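Local coordinates for protein probable tagatose 6-phosphate kinase (Sinorhizobium meliloti, PDB 3TXV) that probably takes part in carbohydrate metabolism, possibly as a tagatose-6-phosphate kinase, and belongs to the family of GatZ/KbaZ-type tagatose-1,6-bisphosphate aldolase subunits, at residues G93-P98 with K127-T132; P171-G176 with S221-A226; G259-A264 with F283-V288. One frame throughout, in Å; residues are numbered along the deposited sequence.

Contact 1 (G93-P98 with K127-T132); sequences GDHLGP and KLHLDT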
ATOM      1  N   GLY A  93       8.919   3.362  -4.069  1.00 42.09           N
ATOM      2  CA  GLY A  93       9.551   3.008  -2.807  1.00 41.40           C
ATOM      3  C   GLY A  93       8.918   3.934  -1.799  1.00 41.68           C
ATOM      4  O   GLY A  93       8.883   5.168  -1.988  1.00 41.72           O
ATOM      5  N   ASP A  94       8.375   3.342  -0.744  1.00 41.68           N
ATOM      6  CA  ASP A  94       7.598   4.085   0.240  1.00 41.63           C
ATOM      7  C   ASP A  94       8.305   4.154   1.575  1.00 41.31           C
ATOM      8  O   ASP A  94       8.853   3.162   2.062  1.00 40.63           O
ATOM      9  CB  ASP A  94       6.215   3.449   0.413  1.00 42.24           C
ATOM     10  CG  ASP A  94       5.363   4.170   1.458  1.00 43.58           C
ATOM     11  OD1 ASP A  94       5.528   5.400   1.585  1.00 48.25           O
ATOM     12  OD2 ASP A  94       4.548   3.524   2.149  1.00 41.70           O
ATOM     13  N   HIS A  95       8.263   5.334   2.174  1.00 41.24           N
ATOM     14  CA  HIS A  95       8.975   5.589   3.427  1.00 41.95           C
ATOM     15  C   HIS A  95      10.406   5.063   3.371  1.00 40.71           C
ATOM     16  O   HIS A  95      10.742   4.152   4.117  1.00 40.87           O
ATOM     17  CB  HIS A  95       8.232   4.979   4.649  1.00 42.81           C
ATOM     18  CG  HIS A  95       6.917   5.632   4.934  1.00 46.31           C
ATOM     19  ND1 HIS A  95       6.816   6.847   5.581  1.00 49.69           N
ATOM     20  CD2 HIS A  95       5.647   5.255   4.638  1.00 48.22           C
ATOM     21  CE1 HIS A  95       5.540   7.197   5.659  1.00 50.45           C
ATOM     22  NE2 HIS A  95       4.809   6.249   5.094  1.00 49.21           N
ATOM     23  N   LEU A  96      11.245   5.620   2.501  1.00 39.23           N
ATOM     24  CA  LEU A  96      12.655   5.212   2.461  1.00 37.99           C
ATOM     25  C   LEU A  96      13.476   6.092   3.366  1.00 37.02           C
ATOM     26  O   LEU A  96      13.264   7.291   3.435  1.00 36.39           O
ATOM     27  CB  LEU A  96      13.201   5.267   1.037  1.00 38.23           C
ATOM     28  CG  LEU A  96      12.755   4.228  -0.001  1.00 37.59           C
ATOM     29  CD1 LEU A  96      11.495   3.490   0.351  1.00 35.57           C
ATOM     30  CD2 LEU A  96      12.617   4.906  -1.339  1.00 37.58           C
ATOM     31  N   GLY A  97      14.422   5.489   4.063  1.00 36.94           N
ATOM     32  CA  GLY A  97      15.182   6.199   5.087  1.00 36.98           C
ATOM     33  C   GLY A  97      15.630   5.283   6.201  1.00 37.36           C
ATOM     34  O   GLY A  97      15.693   4.075   6.010  1.00 37.73           O
ATOM     35  N   PRO A  98      15.939   5.851   7.383  1.00 37.83           N
ATOM     36  CA  PRO A  98      16.484   5.114   8.542  1.00 37.83           C
ATOM     37  C   PRO A  98      15.503   4.200   9.273  1.00 38.78           C
ATOM     38  O   PRO A  98      15.925   3.412  10.131  1.00 39.52           O
ATOM     39  CB  PRO A  98      16.919   6.219   9.505  1.00 37.46           C
ATOM     40  CG  PRO A  98      16.769   7.510   8.802  1.00 37.52           C
ATOM     41  CD  PRO A  98      15.856   7.302   7.628  1.00 37.60           C
ATOM     42  N   LYS A 127       9.843   5.945  -8.354  1.00 41.79           N
ATOM     43  CA  LYS A 127       9.265   6.861  -7.371  1.00 40.96           C
ATOM     44  C   LYS A 127       9.941   6.634  -6.046  1.00 40.51           C
ATOM     45  O   LYS A 127       9.972   5.511  -5.577  1.00 40.47           O
ATOM     46  CB  LYS A 127       7.767   6.684  -7.249  1.00 40.72           C
ATOM     47  CG  LYS A 127       7.045   7.829  -6.610  1.00 39.00           C
ATOM     48  CD  LYS A 127       5.569   7.565  -6.706  1.00 39.92           C
ATOM     49  CE  LYS A 127       4.794   8.135  -5.500  1.00 42.22           C
ATOM     50  NZ  LYS A 127       5.057   7.468  -4.184  1.00 39.68           N
ATOM     51  N   LEU A 128      10.508   7.687  -5.458  1.00 40.23           N
ATOM     52  CA  LEU A 128      11.260   7.552  -4.192  1.00 39.96           C
ATOM     53  C   LEU A 128      10.721   8.483  -3.127  1.00 39.87           C
ATOM     54  O   LEU A 128      10.801   9.715  -3.237  1.00 40.26           O
ATOM     55  CB  LEU A 128      12.756   7.815  -4.404  1.00 39.94           C
ATOM     56  CG  LEU A 128      13.721   6.736  -4.926  1.00 39.48           C
ATOM     57  CD1 LEU A 128      13.074   5.525  -5.605  1.00 37.70           C
ATOM     58  CD2 LEU A 128      14.744   7.374  -5.830  1.00 36.93           C
ATOM     59  N   HIS A 129      10.132   7.900  -2.101  1.00 39.72           N
ATOM     60  CA  HIS A 129       9.644   8.715  -1.003  1.00 40.01           C
ATOM     61  C   HIS A 129      10.698   8.765   0.110  1.00 40.96           C
ATOM     62  O   HIS A 129      11.138   7.731   0.656  1.00 40.84           O
ATOM     63  CB  HIS A 129       8.308   8.183  -0.518  1.00 39.72           C
ATOM     64  CG  HIS A 129       7.828   8.810   0.738  1.00 36.64           C
ATOM     65  ND1 HIS A 129       7.230   8.080   1.737  1.00 38.25           N
ATOM     66  CD2 HIS A 129       7.855  10.085   1.168  1.00 36.60           C
ATOM     67  CE1 HIS A 129       6.896   8.883   2.731  1.00 38.34           C
ATOM     68  NE2 HIS A 129       7.269  10.108   2.412  1.00 38.14           N
ATOM     69  N   LEU A 130      11.140   9.978   0.398  1.00 41.59           N
ATOM     70  CA  LEU A 130      12.235  10.163   1.315  1.00 42.69           C
ATOM     71  C   LEU A 130      11.711  10.674   2.641  1.00 43.78           C
ATOM     72  O   LEU A 130      11.424  11.876   2.812  1.00 43.64           O
ATOM     73  CB  LEU A 130      13.256  11.136   0.732  1.00 42.57           C
ATOM     74  CG  LEU A 130      13.968  10.714  -0.550  1.00 41.98           C
ATOM     75  CD1 LEU A 130      14.790  11.864  -1.083  1.00 40.56           C
ATOM     76  CD2 LEU A 130      14.817   9.465  -0.336  1.00 39.73           C
ATOM     77  N   ASP A 131      11.588   9.747   3.579  1.00 44.90           N
ATOM     78  CA  ASP A 131      11.104  10.076   4.893  1.00 46.31           C
ATOM     79  C   ASP A 131      12.199   9.836   5.895  1.00 46.35           C
ATOM     80  O   ASP A 131      12.486   8.687   6.233  1.00 47.11           O
ATOM     81  CB  ASP A 131       9.890   9.219   5.231  1.00 47.23           C
ATOM     82  CG  ASP A 131       9.220   9.651   6.529  1.00 49.82           C
ATOM     83  OD1 ASP A 131       9.624  10.714   7.081  1.00 52.67           O
ATOM     84  OD2 ASP A 131       8.294   8.924   6.986  1.00 51.76           O
ATOM     85  N   THR A 132      12.787  10.924   6.375  1.00 46.38           N
ATOM     86  CA  THR A 132      13.926  10.899   7.283  1.00 46.52           C
ATOM     87  C   THR A 132      13.583  11.534   8.633  1.00 47.45           C
ATOM     88  O   THR A 132      14.461  11.960   9.375  1.00 47.48           O
ATOM     89  CB  THR A 132      15.056  11.720   6.685  1.00 46.15           C
ATOM     90  OG1 THR A 132      14.492  12.814   5.948  1.00 45.67           O
ATOM     91  CG2 THR A 132      15.895  10.880   5.760  1.00 45.66           C
TER
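Gly-93 and Leu-96 form parallel bridges with Leu-128 and Leu-130, and the register slips by one residue between them, a beta bulge. Backbone bonds continue on both sides: Gly-93 N meets Lys-127 O before the bulge, and Leu-96 N meets His-129 O at 2.8 Å beyond it. Glycine probably suits position 93, since a beta carbon would come close to Leu-96 CD2, the methyl that packs 4.2 Å from Leu-128 CG. With CG anti to the backbone N (chi1 171°), the ring of His-129 lies alongside Asp-94 and His-95. Its ND1 is within hydrogen-bonding distance of both His-95 N (3.0 Å) and Asp-94 OD1 (3.2 Å), as acceptor for the amide or donor to the carboxylate; one nitrogen cannot do both at once. That carboxylate, nearly coplanar with the ring, is also salt-bridged to Lys-287. The two strands and helix 106-121 make one beta-alpha-beta unit of an eight-stranded TIM barrel, and these polar groups gather at the C-terminal ends of its strands. The His-129 edge also points at the face of His-95, CE1 above the rim of the ring, in a T-shaped pair with planes at 67°. A phenylalanine in place of His-129 would probably leave the carbonyl of Gly-176 without its NE2 partner and take away the ND1 that His-95 N and Asp-94 OD1 lie against. His-95 ND1 bonds in its own ring plane to the anti lone pair of Asp-131 OD2, at 2.9 Å. OD2 also meets Thr-177 OG1, and His-95, with Glu-178 and His-265, possibly lines an empty metal site.

Contact 2 (P171-G176 with S221-A226); sequences PVYIIG and SRVVGA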
ATOM      1  N   PRO A 171      14.379   9.265 -11.632  1.00 43.79           N
ATOM      2  CA  PRO A 171      13.503   9.261 -10.448  1.00 43.25           C
ATOM      3  C   PRO A 171      12.746  10.557 -10.157  1.00 43.03           C
ATOM      4  O   PRO A 171      13.227  11.656 -10.425  1.00 43.73           O
ATOM      5  CB  PRO A 171      14.461   8.981  -9.280  1.00 42.47           C
ATOM      6  CG  PRO A 171      15.594   8.348  -9.858  1.00 43.43           C
ATOM      7  CD  PRO A 171      15.768   8.975 -11.240  1.00 44.18           C
ATOM      8  N   VAL A 172      11.560  10.406  -9.598  1.00 42.42           N
ATOM      9  CA  VAL A 172      10.886  11.508  -8.958  1.00 41.66           C
ATOM     10  C   VAL A 172      10.958  11.288  -7.446  1.00 41.17           C
ATOM     11  O   VAL A 172      11.326  10.195  -6.983  1.00 40.68           O
ATOM     12  CB  VAL A 172       9.442  11.646  -9.492  1.00 42.04           C
ATOM     13  CG1 VAL A 172       9.473  12.401 -10.798  1.00 41.39           C
ATOM     14  CG2 VAL A 172       8.816  10.274  -9.713  1.00 39.84           C
ATOM     15  N   TYR A 173      10.635  12.319  -6.676  1.00 40.93           N
ATOM     16  CA  TYR A 173      10.768  12.225  -5.197  1.00 40.85           C
ATOM     17  C   TYR A 173       9.545  12.740  -4.484  1.00 40.29           C
ATOM     18  O   TYR A 173       8.918  13.723  -4.900  1.00 40.11           O
ATOM     19  CB  TYR A 173      11.997  12.989  -4.642  1.00 40.58           C
ATOM     20  CG  TYR A 173      13.296  12.470  -5.148  1.00 41.78           C
ATOM     21  CD1 TYR A 173      13.903  11.366  -4.557  1.00 42.34           C
ATOM     22  CD2 TYR A 173      13.914  13.059  -6.270  1.00 42.70           C
ATOM     23  CE1 TYR A 173      15.112  10.848  -5.074  1.00 43.19           C
ATOM     24  CE2 TYR A 173      15.109  12.568  -6.782  1.00 41.60           C
ATOM     25  CZ  TYR A 173      15.708  11.458  -6.186  1.00 43.22           C
ATOM     26  OH  TYR A 173      16.898  10.971  -6.705  1.00 44.11           O
ATOM     27  N   ILE A 174       9.218  12.090  -3.378  1.00 39.89           N
ATOM     28  CA  ILE A 174       8.244  12.680  -2.495  1.00 39.45           C
ATOM     29  C   ILE A 174       8.840  12.911  -1.108  1.00 39.39           C
ATOM     30  O   ILE A 174       9.669  12.143  -0.647  1.00 39.53           O
ATOM     31  CB  ILE A 174       6.839  11.996  -2.571  1.00 38.76           C
ATOM     32  CG1 ILE A 174       6.373  11.619  -1.193  1.00 39.40           C
ATOM     33  CG2 ILE A 174       6.861  10.767  -3.406  1.00 38.00           C
ATOM     34  CD1 ILE A 174       4.957  11.921  -0.966  1.00 41.28           C
ATOM     35  N   ILE A 175       8.460  14.012  -0.488  1.00 39.75           N
ATOM     36  CA  ILE A 175       8.992  14.369   0.812  1.00 40.59           C
ATOM     37  C   ILE A 175       7.893  14.476   1.856  1.00 41.52           C
ATOM     38  O   ILE A 175       6.731  14.630   1.516  1.00 42.19           O
ATOM     39  CB  ILE A 175       9.761  15.688   0.740  1.00 40.04           C
ATOM     40  CG1 ILE A 175       8.918  16.753   0.079  1.00 40.90           C
ATOM     41  CG2 ILE A 175      10.995  15.526  -0.093  1.00 40.37           C
ATOM     42  CD1 ILE A 175       9.719  17.964  -0.331  1.00 41.89           C
ATOM     43  N   GLY A 176       8.248  14.386   3.128  1.00 42.64           N
ATOM     44  CA  GLY A 176       7.257  14.471   4.176  1.00 44.70           C
ATOM     45  C   GLY A 176       6.848  13.144   4.778  1.00 46.35           C
ATOM     46  O   GLY A 176       7.344  12.082   4.402  1.00 46.41           O
ATOM     47  N   SER A 221      14.371  19.364  -8.209  1.00 46.43           N
ATOM     48  CA  SER A 221      13.453  19.798  -9.256  1.00 45.82           C
ATOM     49  C   SER A 221      12.497  18.663  -9.635  1.00 45.55           C
ATOM     50  O   SER A 221      11.391  18.920 -10.134  1.00 45.95           O
ATOM     51  CB  SER A 221      14.214  20.303 -10.489  1.00 45.80           C
ATOM     52  OG  SER A 221      15.105  19.321 -10.997  1.00 45.52           O
ATOM     53  N   ARG A 222      12.933  17.426  -9.390  1.00 44.57           N
ATOM     54  CA  ARG A 222      12.145  16.234  -9.645  1.00 43.86           C
ATOM     55  C   ARG A 222      11.410  15.777  -8.393  1.00 43.15           C
ATOM     56  O   ARG A 222      10.957  14.621  -8.322  1.00 42.94           O
ATOM     57  CB  ARG A 222      13.037  15.102 -10.149  1.00 44.37           C
ATOM     58  CG  ARG A 222      13.528  15.278 -11.576  1.00 46.54           C
ATOM     59  CD  ARG A 222      14.308  14.079 -12.063  1.00 50.12           C
ATOM     60  NE  ARG A 222      15.560  13.894 -11.322  1.00 54.17           N
ATOM     61  CZ  ARG A 222      16.700  14.527 -11.609  1.00 56.94           C
ATOM     62  NH1 ARG A 222      16.766  15.390 -12.634  1.00 58.63           N
ATOM     63  NH2 ARG A 222      17.784  14.305 -10.873  1.00 55.77           N
ATOM     64  N   VAL A 223      11.291  16.668  -7.406  1.00 42.07           N
ATOM     65  CA  VAL A 223      10.438  16.387  -6.265  1.00 41.52           C
ATOM     66  C   VAL A 223       9.035  16.767  -6.669  1.00 41.46           C
ATOM     67  O   VAL A 223       8.731  17.948  -6.902  1.00 42.11           O
ATOM     68  CB  VAL A 223      10.824  17.152  -4.987  1.00 41.79           C
ATOM     69  CG1 VAL A 223       9.708  17.042  -3.948  1.00 41.89           C
ATOM     70  CG2 VAL A 223      12.128  16.621  -4.383  1.00 41.73           C
ATOM     71  N   VAL A 224       8.168  15.767  -6.765  1.00 40.75           N
ATOM     72  CA  VAL A 224       6.877  15.981  -7.384  1.00 39.57           C
ATOM     73  C   VAL A 224       5.747  16.017  -6.386  1.00 39.93           C
ATOM     74  O   VAL A 224       4.587  16.234  -6.777  1.00 40.30           O
ATOM     75  CB  VAL A 224       6.599  14.959  -8.497  1.00 39.26           C
ATOM     76  CG1 VAL A 224       7.584  15.146  -9.635  1.00 38.48           C
ATOM     77  CG2 VAL A 224       6.679  13.563  -7.982  1.00 39.51           C
ATOM     78  N   GLY A 225       6.059  15.839  -5.099  1.00 39.72           N
ATOM     79  CA  GLY A 225       4.997  15.844  -4.102  1.00 39.63           C
ATOM     80  C   GLY A 225       5.396  15.692  -2.663  1.00 39.96           C
ATOM     81  O   GLY A 225       6.515  15.270  -2.365  1.00 40.29           O
ATOM     82  N   ALA A 226       4.476  16.031  -1.759  1.00 39.91           N
ATOM     83  CA  ALA A 226       4.710  15.823  -0.333  1.00 40.10           C
ATOM     84  C   ALA A 226       3.594  15.014   0.345  1.00 40.28           C
ATOM     85  O   ALA A 226       2.436  15.109  -0.052  1.00 39.93           O
ATOM     86  CB  ALA A 226       4.910  17.162   0.372  1.00 40.08           C
TER
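Ile-175 carries CG1 between its backbone N and carbonyl carbon (chi1 51°) and then extends, which sends CD1 back to Val-223 CG1 at 3.7 Å; Val-223 in turn holds CG1 anti to its N (chi1 167°), turning its other methyl, CG2, against Tyr-173 CB at 3.6 Å. Branched and aromatic residues suit this outward face of the TIM barrel, where 172-176 and 223-227 run parallel as the fifth and sixth strands, because their apolar surface packs between strands and surrounding helices. Tyr-173 pairs with Val-223 but Ile-174 with Gly-225, so Val-224 is the extra residue of a beta bulge. Its CG1 meets Val-172 CG1 at 3.5 Å. Ile-174 lies over the Gly-225 backbone, its CB near Gly-225 O and CD1 against Ala-226 C. At the start of the pair Arg-222 packs its CB, CG and CD along Pro-171 O, and its chain bends at chi3; beyond, NH2 forms a salt bridge with Glu-160, which also bonds Tyr-173 OH. Tyr-173 bonds across the strands through both N and O: N meets Arg-222 O at 2.8 Å, and O takes Val-224 N. Past the bulge, Ile-175 N points to Gly-225 O in the carbonyl plane, 3.0 Å away.

Contact 3 (G259-A264 with F283-V288); sequences GMVFEA and FAILKV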
ATOM      1  N   GLY A 259       4.749  22.519  -9.791  1.00 68.47           N
ATOM      2  CA  GLY A 259       5.163  21.179 -10.233  1.00 67.04           C
ATOM      3  C   GLY A 259       5.135  20.181  -9.094  1.00 65.89           C
ATOM      4  O   GLY A 259       6.013  19.320  -8.988  1.00 66.24           O
HETATM    5  N   MSE A 260       4.118  20.313  -8.239  1.00 64.30           N
HETATM    6  CA  MSE A 260       3.998  19.519  -7.033  1.00 62.42           C
HETATM    7  C   MSE A 260       2.562  19.234  -6.732  1.00 60.11           C
HETATM    8  O   MSE A 260       1.729  20.132  -6.770  1.00 60.25           O
HETATM    9  CB  MSE A 260       4.613  20.257  -5.854  1.00 62.91           C
HETATM   10  CG  MSE A 260       6.084  19.977  -5.703  1.00 66.34           C
HETATM   11 SE   MSE A 260       6.728  20.494  -3.956  1.00 74.60          SE
HETATM   12  CE  MSE A 260       5.586  19.334  -2.854  1.00 71.86           C
ATOM     13  N   VAL A 261       2.272  17.980  -6.413  1.00 57.24           N
ATOM     14  CA  VAL A 261       0.945  17.603  -5.929  1.00 54.10           C
ATOM     15  C   VAL A 261       1.080  17.077  -4.508  1.00 52.18           C
ATOM     16  O   VAL A 261       2.193  16.881  -4.033  1.00 51.40           O
ATOM     17  CB  VAL A 261       0.333  16.519  -6.826  1.00 53.84           C
ATOM     18  CG1 VAL A 261       0.290  16.992  -8.274  1.00 53.06           C
ATOM     19  CG2 VAL A 261       1.143  15.248  -6.734  1.00 53.45           C
ATOM     20  N   PHE A 262      -0.042  16.825  -3.836  1.00 50.20           N
ATOM     21  CA  PHE A 262      -0.007  16.049  -2.581  1.00 48.01           C
ATOM     22  C   PHE A 262      -0.181  14.530  -2.735  1.00 46.61           C
ATOM     23  O   PHE A 262      -1.084  14.074  -3.422  1.00 46.71           O
ATOM     24  CB  PHE A 262      -1.030  16.569  -1.594  1.00 47.48           C
ATOM     25  CG  PHE A 262      -0.736  17.942  -1.106  1.00 47.18           C
ATOM     26  CD1 PHE A 262       0.574  18.343  -0.878  1.00 46.74           C
ATOM     27  CD2 PHE A 262      -1.775  18.836  -0.841  1.00 46.11           C
ATOM     28  CE1 PHE A 262       0.850  19.627  -0.408  1.00 46.70           C
ATOM     29  CE2 PHE A 262      -1.518  20.107  -0.384  1.00 44.94           C
ATOM     30  CZ  PHE A 262      -0.207  20.506  -0.165  1.00 47.59           C
ATOM     31  N   GLU A 263       0.700  13.765  -2.095  1.00 44.99           N
ATOM     32  CA  GLU A 263       0.451  12.363  -1.818  1.00 43.77           C
ATOM     33  C   GLU A 263      -0.343  12.239  -0.543  1.00 43.41           C
ATOM     34  O   GLU A 263      -0.024  12.875   0.494  1.00 42.87           O
ATOM     35  CB  GLU A 263       1.753  11.624  -1.627  1.00 43.91           C
ATOM     36  CG  GLU A 263       1.583  10.151  -1.393  1.00 44.20           C
ATOM     37  CD  GLU A 263       2.813   9.337  -1.784  1.00 45.37           C
ATOM     38  OE1 GLU A 263       3.287   9.451  -2.947  1.00 42.64           O
ATOM     39  OE2 GLU A 263       3.291   8.560  -0.919  1.00 47.26           O
ATOM     40  N   ALA A 264      -1.393  11.427  -0.613  1.00 42.98           N
ATOM     41  CA  ALA A 264      -2.189  11.133   0.582  1.00 42.80           C
ATOM     42  C   ALA A 264      -2.166   9.645   0.951  1.00 42.50           C
ATOM     43  O   ALA A 264      -2.373   8.769   0.102  1.00 42.05           O
ATOM     44  CB  ALA A 264      -3.605  11.669   0.442  1.00 42.06           C
ATOM     45  N   PHE A 283      -4.910  16.227  -3.764  1.00 46.08           N
ATOM     46  CA  PHE A 283      -4.308  15.075  -3.130  1.00 44.70           C
ATOM     47  C   PHE A 283      -4.353  14.080  -4.252  1.00 44.35           C
ATOM     48  O   PHE A 283      -5.291  13.308  -4.374  1.00 45.29           O
ATOM     49  CB  PHE A 283      -5.112  14.681  -1.903  1.00 44.18           C
ATOM     50  CG  PHE A 283      -5.411  15.842  -1.024  1.00 43.25           C
ATOM     51  CD1 PHE A 283      -4.467  16.284  -0.095  1.00 42.59           C
ATOM     52  CD2 PHE A 283      -6.597  16.558  -1.172  1.00 40.92           C
ATOM     53  CE1 PHE A 283      -4.721  17.409   0.701  1.00 41.78           C
ATOM     54  CE2 PHE A 283      -6.868  17.672  -0.370  1.00 39.68           C
ATOM     55  CZ  PHE A 283      -5.933  18.095   0.563  1.00 40.13           C
ATOM     56  N   ALA A 284      -3.356  14.158  -5.120  1.00 43.41           N
ATOM     57  CA  ALA A 284      -3.446  13.553  -6.440  1.00 42.76           C
ATOM     58  C   ALA A 284      -2.834  12.180  -6.495  1.00 42.30           C
ATOM     59  O   ALA A 284      -3.052  11.443  -7.457  1.00 43.20           O
ATOM     60  CB  ALA A 284      -2.807  14.445  -7.483  1.00 42.52           C
ATOM     61  N   ILE A 285      -2.034  11.848  -5.495  1.00 41.44           N
ATOM     62  CA  ILE A 285      -1.507  10.502  -5.373  1.00 40.37           C
ATOM     63  C   ILE A 285      -2.163   9.921  -4.154  1.00 41.34           C
ATOM     64  O   ILE A 285      -2.078  10.497  -3.054  1.00 42.23           O
ATOM     65  CB  ILE A 285      -0.006  10.469  -5.190  1.00 39.73           C
ATOM     66  CG1 ILE A 285       0.695  10.937  -6.473  1.00 36.48           C
ATOM     67  CG2 ILE A 285       0.402   9.087  -4.793  1.00 37.59           C
ATOM     68  CD1 ILE A 285       2.009  11.541  -6.226  1.00 29.42           C
ATOM     69  N   LEU A 286      -2.824   8.787  -4.380  1.00 41.44           N
ATOM     70  CA  LEU A 286      -3.698   8.127  -3.437  1.00 40.79           C
ATOM     71  C   LEU A 286      -3.112   6.789  -3.099  1.00 40.89           C
ATOM     72  O   LEU A 286      -3.137   5.882  -3.917  1.00 40.71           O
ATOM     73  CB  LEU A 286      -5.057   7.904  -4.097  1.00 40.59           C
ATOM     74  CG  LEU A 286      -5.797   9.182  -4.462  1.00 40.37           C
ATOM     75  CD1 LEU A 286      -6.753   8.912  -5.590  1.00 39.16           C
ATOM     76  CD2 LEU A 286      -6.520   9.743  -3.219  1.00 41.12           C
ATOM     77  N   LYS A 287      -2.669   6.599  -1.886  1.00 41.32           N
ATOM     78  CA  LYS A 287      -2.138   5.317  -1.537  1.00 42.21           C
ATOM     79  C   LYS A 287      -3.181   4.426  -0.925  1.00 41.83           C
ATOM     80  O   LYS A 287      -3.803   4.766   0.047  1.00 41.93           O
ATOM     81  CB  LYS A 287      -1.023   5.502  -0.539  1.00 42.89           C
ATOM     82  CG  LYS A 287       0.217   6.077  -1.107  1.00 45.85           C
ATOM     83  CD  LYS A 287       1.389   5.802  -0.220  1.00 49.95           C
ATOM     84  CE  LYS A 287       2.444   5.017  -0.917  1.00 50.51           C
ATOM     85  NZ  LYS A 287       3.755   5.638  -0.823  1.00 50.60           N
ATOM     86  N   VAL A 288      -3.403   3.282  -1.522  1.00 40.66           N
ATOM     87  CA  VAL A 288      -4.293   2.345  -0.940  1.00 39.55           C
ATOM     88  C   VAL A 288      -3.496   1.110  -0.835  1.00 38.93           C
ATOM     89  O   VAL A 288      -2.743   0.818  -1.689  1.00 39.49           O
ATOM     90  CB  VAL A 288      -5.449   2.129  -1.836  1.00 39.79           C
ATOM     91  CG1 VAL A 288      -4.987   1.744  -3.156  1.00 39.50           C
ATOM     92  CG2 VAL A 288      -6.395   1.158  -1.261  1.00 39.18           C
TER
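Val-261 fits against Ala-284 and Ile-285: the shortness of Ala-284 gives Val-261 CB a shallow place beside its methyl, 3.8 Å from Ala-284 CB, while CG2 reaches Ile-285 CD1 at the same distance. Phe-262 and Phe-283 point the same way side by side. Their planes lie 30° apart but are slid so far that the rings barely overlap, and CD2 of Phe-262 meets CE1 of Phe-283 at 3.6 Å. Next to them Ala-264 has only a methyl, which packs 4.1 Å from Phe-283 CB. The two phenylalanines also pack on Leu-250, outside the strands. On the face opposite the rings, Glu-263 extends from a CG anti to its backbone N (chi1 -178°), laying its chain over Ile-285 CG2, so the isoleucine branch supports the acid. Lys-287, bent in its outer half, crosses obliquely to bring NZ 3.0 Å from Glu-263 OE2, arriving from above the carboxylate plane; His-265 NE2 bonds the same oxygen. Between the faces, Phe-262 O takes Ile-285 N almost straight (175°), and Ala-264 N meets Ile-285 O at 2.7 Å. Apolar side chains outward and polar ones into the barrel is the TIM-barrel pattern; here the seventh and eighth strands, joined through helix 272-280, set Glu-263 and Lys-287 inside.

How the contacts relate
The three contacts follow one another round a single barrel: contact 1 joins its third and fourth strands, contact 2 its fifth and sixth, contact 3 its seventh and eighth. The centres of contacts 1 and 2, and of 2 and 3, lie about 10 Å apart, and neighbouring strands knit them together: Leu-130 N meets Ile-174 O at 2.8 Å, and Glu-263 N meets Ala-226 O at 3.0 Å. Contacts 1 and 3, about 15 Å apart by their centres, touch across the barrel interior through Lys-127 NZ to Glu-263 OE1 (2.9 Å) and Asp-94 OD1 to Lys-287 NZ (3.0 Å). This charged network adjoins the possible, unconfirmed metal site that includes His-95.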